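Local coordinates for protein Ufm1-specific protease (Caenorhabditis elegans, PDB 5EJJ) that is a thiol protease that hydrolyses the peptide bond at the C-terminal glycine of the ubiquitin-like modifier ufm-1, releasing it from target proteins, at residues 108-111 with 112-116; 399-402 with 403-407. One frame throughout, in Å; residues are numbered along the deposited sequence.

From the N terminus, the chain first reaches interaction 1, at the C-terminal end of helix 107-113 in the N-terminal MPN region, where residues 108-111 meet 112-116 around the last helical turn. Interaction 2 comes nearly 300 residues later, inside helix 396-409 of the peptidase C78 region. Both are local contacts within one continuous run of residues, so neither closes a long loop, and they follow in series without nesting or crossing. The centres of interactions 1 and 2 are about 46 Å apart. Interaction 1 ties a helix end to strand 94-97; interaction 2 belongs to the helix that begins at the inferred catalytic cysteine and touches helix 447-457 and strand 491-494.

Interaction 1: residues 108-111 with 112-116; sequences SEFL and DMNVM
Phe110 and Asn114 make the main side-chain contact at the C-terminal end of helix 107-113, and a hydrogen bond joins the same two residues. The Asn114 amide nitrogen ND2 donates to Phe110 O at 3.0 Å. The bond is nearly straight, 171° at the hydrogen; it lies in the carbonyl plane and uses a lone pair of the oxygen, which itself sits almost in the plane of the Asn114 amide. The other end of that amide is also taken, since OD1 accepts from the backbone N of Gln96 on strand 94-97.

The backbone bonds of this turn are weaker. Glu109 O receives both Met113 N, at 3.3 Å, and Asp112 N, at 3.2 Å, and both bonds are weak, as suits a helix that is coming to an end.

The Phe110 ring also packs on the Asn114 side chain. Its CG is anti to the backbone N (chi1 170°), which carries the ring forward along the helix to the amide. Phe110 CD1 and CE1 each lie 3.6 Å from Asn114 ND2, and Asn114 CB stands over one face of the ring. The two side chains cross at about a right angle, while the ring and amide planes are 26° apart. Apolar neighbours beyond the helix are Leu95 and Leu97 of strand 94-97, Met101 and Ile6, all touched by the Phe110 side chain.

Asn114 thus bridges two backbones, giving its N-H to the carbonyl of Phe110 and its oxygen to the N-H of Gln96. With both ends engaged, its amide is fixed in rotation as well as position. This buried side chain satisfies a carbonyl in the last turn while joining the weakly bonded helix end to the sheet edge.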
ATOM      1  N   SER A 108      21.123  18.565  -5.115  1.00 48.87           N
ATOM      2  CA  SER A 108      22.247  19.428  -5.450  1.00 44.48           C
ATOM      3  C   SER A 108      23.611  18.681  -5.156  1.00 36.94           C
ATOM      4  O   SER A 108      24.411  18.409  -6.073  1.00 29.75           O
ATOM      5  CB  SER A 108      22.059  20.831  -4.731  1.00 55.12           C
ATOM      6  OG  SER A 108      20.687  21.225  -4.372  1.00 27.67           O
ATOM      7  N   GLU A 109      23.838  18.291  -3.898  1.00 31.73           N
ATOM      8  CA  GLU A 109      25.105  17.667  -3.491  1.00 33.99           C
ATOM      9  C   GLU A 109      25.278  16.230  -3.976  1.00 38.94           C
ATOM     10  O   GLU A 109      26.405  15.784  -4.267  1.00 34.61           O
ATOM     11  CB  GLU A 109      25.248  17.657  -1.966  1.00 36.82           C
ATOM     12  CG  GLU A 109      25.315  19.024  -1.291  1.00 50.14           C
ATOM     13  CD  GLU A 109      25.374  18.914   0.239  1.00 60.10           C
ATOM     14  OE1 GLU A 109      24.695  19.715   0.938  1.00 57.21           O
ATOM     15  OE2 GLU A 109      26.102  18.015   0.734  1.00 59.81           O
ATOM     16  N   PHE A 110      24.160  15.498  -4.014  1.00 43.01           N
ATOM     17  CA  PHE A 110      24.147  14.082  -4.408  1.00 34.83           C
ATOM     18  C   PHE A 110      24.649  13.871  -5.840  1.00 30.83           C
ATOM     19  O   PHE A 110      25.332  12.889  -6.129  1.00 30.12           O
ATOM     20  CB  PHE A 110      22.750  13.456  -4.241  1.00 29.12           C
ATOM     21  CG  PHE A 110      22.633  12.083  -4.851  1.00 25.60           C
ATOM     22  CD1 PHE A 110      23.014  10.958  -4.135  1.00 24.26           C
ATOM     23  CD2 PHE A 110      22.169  11.918  -6.154  1.00 23.44           C
ATOM     24  CE1 PHE A 110      22.923   9.692  -4.697  1.00 23.88           C
ATOM     25  CE2 PHE A 110      22.084  10.645  -6.729  1.00 22.35           C
ATOM     26  CZ  PHE A 110      22.463   9.533  -6.001  1.00 21.17           C
ATOM     27  N   LEU A 111      24.307  14.786  -6.734  1.00 28.19           N
ATOM     28  CA  LEU A 111      24.742  14.640  -8.106  1.00 27.63           C
ATOM     29  C   LEU A 111      26.245  14.803  -8.293  1.00 31.87           C
ATOM     30  O   LEU A 111      26.813  14.195  -9.198  1.00 31.78           O
ATOM     31  CB  LEU A 111      24.001  15.617  -8.991  1.00 27.02           C
ATOM     32  CG  LEU A 111      22.512  15.311  -9.024  1.00 28.61           C
ATOM     33  CD1 LEU A 111      21.796  16.384  -9.871  1.00 25.12           C
ATOM     34  CD2 LEU A 111      22.251  13.866  -9.533  1.00 22.56           C
ATOM     35  N   ASP A 112      26.880  15.615  -7.444  1.00 36.42           N
ATOM     36  CA  ASP A 112      28.311  15.931  -7.565  1.00 35.26           C
ATOM     37  C   ASP A 112      29.168  14.798  -7.052  1.00 40.78           C
ATOM     38  O   ASP A 112      30.285  14.566  -7.528  1.00 38.54           O
ATOM     39  CB  ASP A 112      28.662  17.169  -6.750  1.00 39.73           C
ATOM     40  CG  ASP A 112      28.033  18.425  -7.305  1.00 56.21           C
ATOM     41  OD1 ASP A 112      26.999  18.871  -6.736  1.00 50.93           O
ATOM     42  OD2 ASP A 112      28.575  18.956  -8.312  1.00 64.06           O
ATOM     43  N   MET A 113      28.636  14.109  -6.054  1.00 37.22           N
ATOM     44  CA  MET A 113      29.321  12.986  -5.456  1.00 34.03           C
ATOM     45  C   MET A 113      29.126  11.679  -6.242  1.00 35.35           C
ATOM     46  O   MET A 113      29.830  10.691  -5.989  1.00 36.79           O
ATOM     47  CB  MET A 113      28.819  12.817  -4.034  1.00 33.85           C
ATOM     48  CG  MET A 113      29.871  12.389  -3.071  1.00 42.05           C
ATOM     49  SD  MET A 113      30.085  13.669  -1.850  1.00 67.14           S
ATOM     50  CE  MET A 113      30.704  14.989  -2.909  1.00 50.07           C
ATOM     51  N   ASN A 114      28.175  11.669  -7.184  1.00 32.65           N
ATOM     52  CA  ASN A 114      27.794  10.434  -7.893  1.00 31.71           C
ATOM     53  C   ASN A 114      27.515  10.640  -9.395  1.00 31.33           C
ATOM     54  O   ASN A 114      26.365  10.556  -9.854  1.00 27.32           O
ATOM     55  CB  ASN A 114      26.613   9.729  -7.188  1.00 28.26           C
ATOM     56  CG  ASN A 114      26.879   9.471  -5.694  1.00 30.60           C
ATOM     57  OD1 ASN A 114      27.441   8.434  -5.306  1.00 29.75           O
ATOM     58  ND2 ASN A 114      26.471  10.421  -4.852  1.00 26.48           N
ATOM     59  N   VAL A 115      28.587  10.870 -10.157  1.00 34.23           N
ATOM     60  CA  VAL A 115      28.476  11.376 -11.535  1.00 31.15           C
ATOM     61  C   VAL A 115      27.617  10.543 -12.495  1.00 27.37           C
ATOM     62  O   VAL A 115      26.992  11.098 -13.407  1.00 26.42           O
ATOM     63  CB  VAL A 115      29.867  11.697 -12.189  1.00 23.79           C
ATOM     64  CG1 VAL A 115      30.713  12.518 -11.258  1.00 26.41           C
ATOM     65  CG2 VAL A 115      30.593  10.440 -12.567  1.00 25.50           C
ATOM     66  N   MET A 116      27.570   9.229 -12.312  1.00 25.71           N
ATOM     67  CA  MET A 116      26.811   8.444 -13.268  1.00 26.29           C
ATOM     68  C   MET A 116      25.311   8.377 -12.967  1.00 27.49           C
ATOM     69  O   MET A 116      24.539   7.863 -13.773  1.00 31.55           O
ATOM     70  CB  MET A 116      27.433   7.066 -13.536  1.00 30.10           C
ATOM     71  CG  MET A 116      27.539   6.120 -12.363  1.00 37.14           C
ATOM     72  SD  MET A 116      27.907   4.441 -12.961  1.00 56.42           S
ATOM     73  CE  MET A 116      28.420   3.627 -11.442  1.00 43.85           C
TER

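Interaction 2: residues 399-402 with 403-407; sequences RSFQ and TIWSW
The rings of Phe401 and Trp405, one turn apart on helix 396-409, lie side by side and point the same way. In both residues CG is anti to the backbone N, which sends the two rings out from the same face of the helix. Phe401 CZ comes to 3.5 Å from Trp405 CE3, meeting the indole at its edge and near its plane. The ring planes are inclined at 53°, an oblique aromatic pair. Val453, Leu454 and Leu457 of helix 447-457 pack against this pair, and Trp405 NE1 donates to Lys416 O.

Backbone bonds from residue i+4 to residue i run through the helix. Thr403 N donates to Arg399 O at 2.8 Å, and Ile404 N and Ser406 N bond in the same way to Ser400 O and Gln402 O. The more bent bond from Trp405 N to Phe401 O, with 133° at the hydrogen, completes the turn.

Polar side chains occupy other sides of the helix. Ser406 OG, between its backbone N and carbonyl carbon, turns back to donate to Thr403 O at 2.9 Å, on a lone pair in the carbonyl plane. That oxygen also accepts from Trp407 N, while the strongest polar partner of Ser406 OG is Asn380 N, which donates to it. Arg399 NE forms a salt bridge with Asp391; the approach of Arg399 NH1 to Gln402 OE1 is very short, and its detail is doubtful.

The Arg399 side chain lies about 6 Å from that of Cys396, the inferred catalytic cysteine, which opens this helix. A nucleophilic cysteine at the N-terminal end of a buried helix, packed against the central sheet, is consistent with the papain-like fold of clan CA cysteine proteases.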
ATOM      1  N   ARG A 399     -23.551   6.934   5.536  1.00 54.02           N
ATOM      2  CA  ARG A 399     -22.608   6.606   4.490  1.00 55.36           C
ATOM      3  C   ARG A 399     -21.265   7.292   4.726  1.00 55.67           C
ATOM      4  O   ARG A 399     -20.214   6.652   4.608  1.00 55.06           O
ATOM      5  CB  ARG A 399     -23.195   6.978   3.123  1.00 59.65           C
ATOM      6  CG  ARG A 399     -24.499   6.249   2.819  1.00 60.33           C
ATOM      7  CD  ARG A 399     -24.418   4.816   3.328  1.00 65.26           C
ATOM      8  NE  ARG A 399     -25.399   3.923   2.720  1.00 71.36           N
ATOM      9  CZ  ARG A 399     -25.274   2.598   2.693  1.00 73.80           C
ATOM     10  NH1 ARG A 399     -24.202   2.018   3.220  1.00 71.62           N
ATOM     11  NH2 ARG A 399     -26.209   1.854   2.117  1.00 81.20           N
ATOM     12  N   SER A 400     -21.298   8.581   5.069  1.00 52.12           N
ATOM     13  CA  SER A 400     -20.070   9.311   5.370  1.00 48.40           C
ATOM     14  C   SER A 400     -19.401   8.732   6.592  1.00 45.54           C
ATOM     15  O   SER A 400     -18.176   8.748   6.710  1.00 45.79           O
ATOM     16  CB  SER A 400     -20.343  10.790   5.603  1.00 47.17           C
ATOM     17  OG  SER A 400     -20.477  11.443   4.366  1.00 55.40           O
ATOM     18  N   PHE A 401     -20.213   8.229   7.508  1.00 45.50           N
ATOM     19  CA  PHE A 401     -19.683   7.584   8.691  1.00 46.10           C
ATOM     20  C   PHE A 401     -18.942   6.332   8.262  1.00 43.16           C
ATOM     21  O   PHE A 401     -17.855   6.035   8.759  1.00 39.86           O
ATOM     22  CB  PHE A 401     -20.807   7.210   9.646  1.00 45.21           C
ATOM     23  CG  PHE A 401     -20.364   6.341  10.758  1.00 37.70           C
ATOM     24  CD1 PHE A 401     -19.735   6.887  11.867  1.00 39.81           C
ATOM     25  CD2 PHE A 401     -20.552   4.982  10.695  1.00 37.08           C
ATOM     26  CE1 PHE A 401     -19.314   6.096  12.911  1.00 43.39           C
ATOM     27  CE2 PHE A 401     -20.127   4.175  11.731  1.00 47.99           C
ATOM     28  CZ  PHE A 401     -19.503   4.738  12.847  1.00 48.80           C
ATOM     29  N   GLN A 402     -19.551   5.606   7.333  1.00 44.39           N
ATOM     30  CA  GLN A 402     -18.981   4.374   6.809  1.00 46.24           C
ATOM     31  C   GLN A 402     -17.662   4.622   6.066  1.00 44.35           C
ATOM     32  O   GLN A 402     -16.666   3.910   6.280  1.00 39.74           O
ATOM     33  CB  GLN A 402     -20.007   3.647   5.931  1.00 46.81           C
ATOM     34  CG  GLN A 402     -21.097   2.939   6.735  1.00 42.65           C
ATOM     35  CD  GLN A 402     -22.078   2.202   5.852  1.00 51.00           C
ATOM     36  OE1 GLN A 402     -22.303   2.594   4.706  1.00 52.44           O
ATOM     37  NE2 GLN A 402     -22.665   1.118   6.373  1.00 54.06           N
ATOM     38  N   THR A 403     -17.654   5.635   5.206  1.00 41.69           N
ATOM     39  CA  THR A 403     -16.415   6.070   4.590  1.00 36.28           C
ATOM     40  C   THR A 403     -15.354   6.344   5.654  1.00 32.61           C
ATOM     41  O   THR A 403     -14.301   5.738   5.636  1.00 36.49           O
ATOM     42  CB  THR A 403     -16.612   7.302   3.715  1.00 38.60           C
ATOM     43  OG1 THR A 403     -17.436   6.962   2.590  1.00 44.30           O
ATOM     44  CG2 THR A 403     -15.268   7.810   3.226  1.00 35.84           C
ATOM     45  N   ILE A 404     -15.635   7.213   6.610  1.00 32.03           N
ATOM     46  CA  ILE A 404     -14.664   7.465   7.670  1.00 31.57           C
ATOM     47  C   ILE A 404     -14.224   6.166   8.335  1.00 32.02           C
ATOM     48  O   ILE A 404     -13.077   6.027   8.758  1.00 30.65           O
ATOM     49  CB  ILE A 404     -15.217   8.447   8.732  1.00 32.97           C
ATOM     50  CG1 ILE A 404     -15.505   9.800   8.091  1.00 30.62           C
ATOM     51  CG2 ILE A 404     -14.240   8.648   9.887  1.00 25.92           C
ATOM     52  CD1 ILE A 404     -16.159  10.751   9.022  1.00 31.06           C
ATOM     53  N   TRP A 405     -15.125   5.196   8.407  1.00 36.67           N
ATOM     54  CA  TRP A 405     -14.787   3.947   9.078  1.00 37.50           C
ATOM     55  C   TRP A 405     -13.805   3.182   8.222  1.00 35.54           C
ATOM     56  O   TRP A 405     -12.749   2.758   8.700  1.00 33.79           O
ATOM     57  CB  TRP A 405     -16.024   3.086   9.353  1.00 43.20           C
ATOM     58  CG  TRP A 405     -15.732   1.903  10.245  1.00 45.42           C
ATOM     59  CD1 TRP A 405     -15.075   0.765   9.895  1.00 45.18           C
ATOM     60  CD2 TRP A 405     -16.083   1.752  11.628  1.00 46.65           C
ATOM     61  NE1 TRP A 405     -14.993  -0.085  10.968  1.00 48.50           N
ATOM     62  CE2 TRP A 405     -15.604   0.497  12.046  1.00 47.00           C
ATOM     63  CE3 TRP A 405     -16.765   2.551  12.549  1.00 51.61           C
ATOM     64  CZ2 TRP A 405     -15.780   0.020  13.343  1.00 48.48           C
ATOM     65  CZ3 TRP A 405     -16.943   2.072  13.840  1.00 53.58           C
ATOM     66  CH2 TRP A 405     -16.455   0.817  14.221  1.00 49.20           C
ATOM     67  N   SER A 406     -14.155   3.024   6.951  1.00 33.90           N
ATOM     68  CA  SER A 406     -13.326   2.269   6.031  1.00 31.23           C
ATOM     69  C   SER A 406     -11.895   2.802   6.026  1.00 29.74           C
ATOM     70  O   SER A 406     -10.938   2.032   5.914  1.00 30.47           O
ATOM     71  CB  SER A 406     -13.924   2.291   4.630  1.00 33.05           C
ATOM     72  OG  SER A 406     -13.594   3.487   3.952  1.00 35.16           O
ATOM     73  N   TRP A 407     -11.739   4.111   6.175  1.00 26.51           N
ATOM     74  CA  TRP A 407     -10.397   4.678   6.229  1.00 25.88           C
ATOM     75  C   TRP A 407      -9.638   4.104   7.408  1.00 24.95           C
ATOM     76  O   TRP A 407      -8.443   3.866   7.312  1.00 26.38           O
ATOM     77  CB  TRP A 407     -10.426   6.200   6.308  1.00 23.64           C
ATOM     78  CG  TRP A 407      -9.088   6.867   6.332  1.00 19.25           C
ATOM     79  CD1 TRP A 407      -8.500   7.527   5.308  1.00 21.74           C
ATOM     80  CD2 TRP A 407      -8.185   6.970   7.446  1.00 19.06           C
ATOM     81  NE1 TRP A 407      -7.278   8.028   5.700  1.00 19.57           N
ATOM     82  CE2 TRP A 407      -7.063   7.695   7.009  1.00 17.07           C
ATOM     83  CE3 TRP A 407      -8.210   6.516   8.766  1.00 21.07           C
ATOM     84  CZ2 TRP A 407      -5.987   7.976   7.841  1.00 18.20           C
ATOM     85  CZ3 TRP A 407      -7.121   6.798   9.590  1.00 20.60           C
ATOM     86  CH2 TRP A 407      -6.036   7.521   9.125  1.00 16.25           C
TER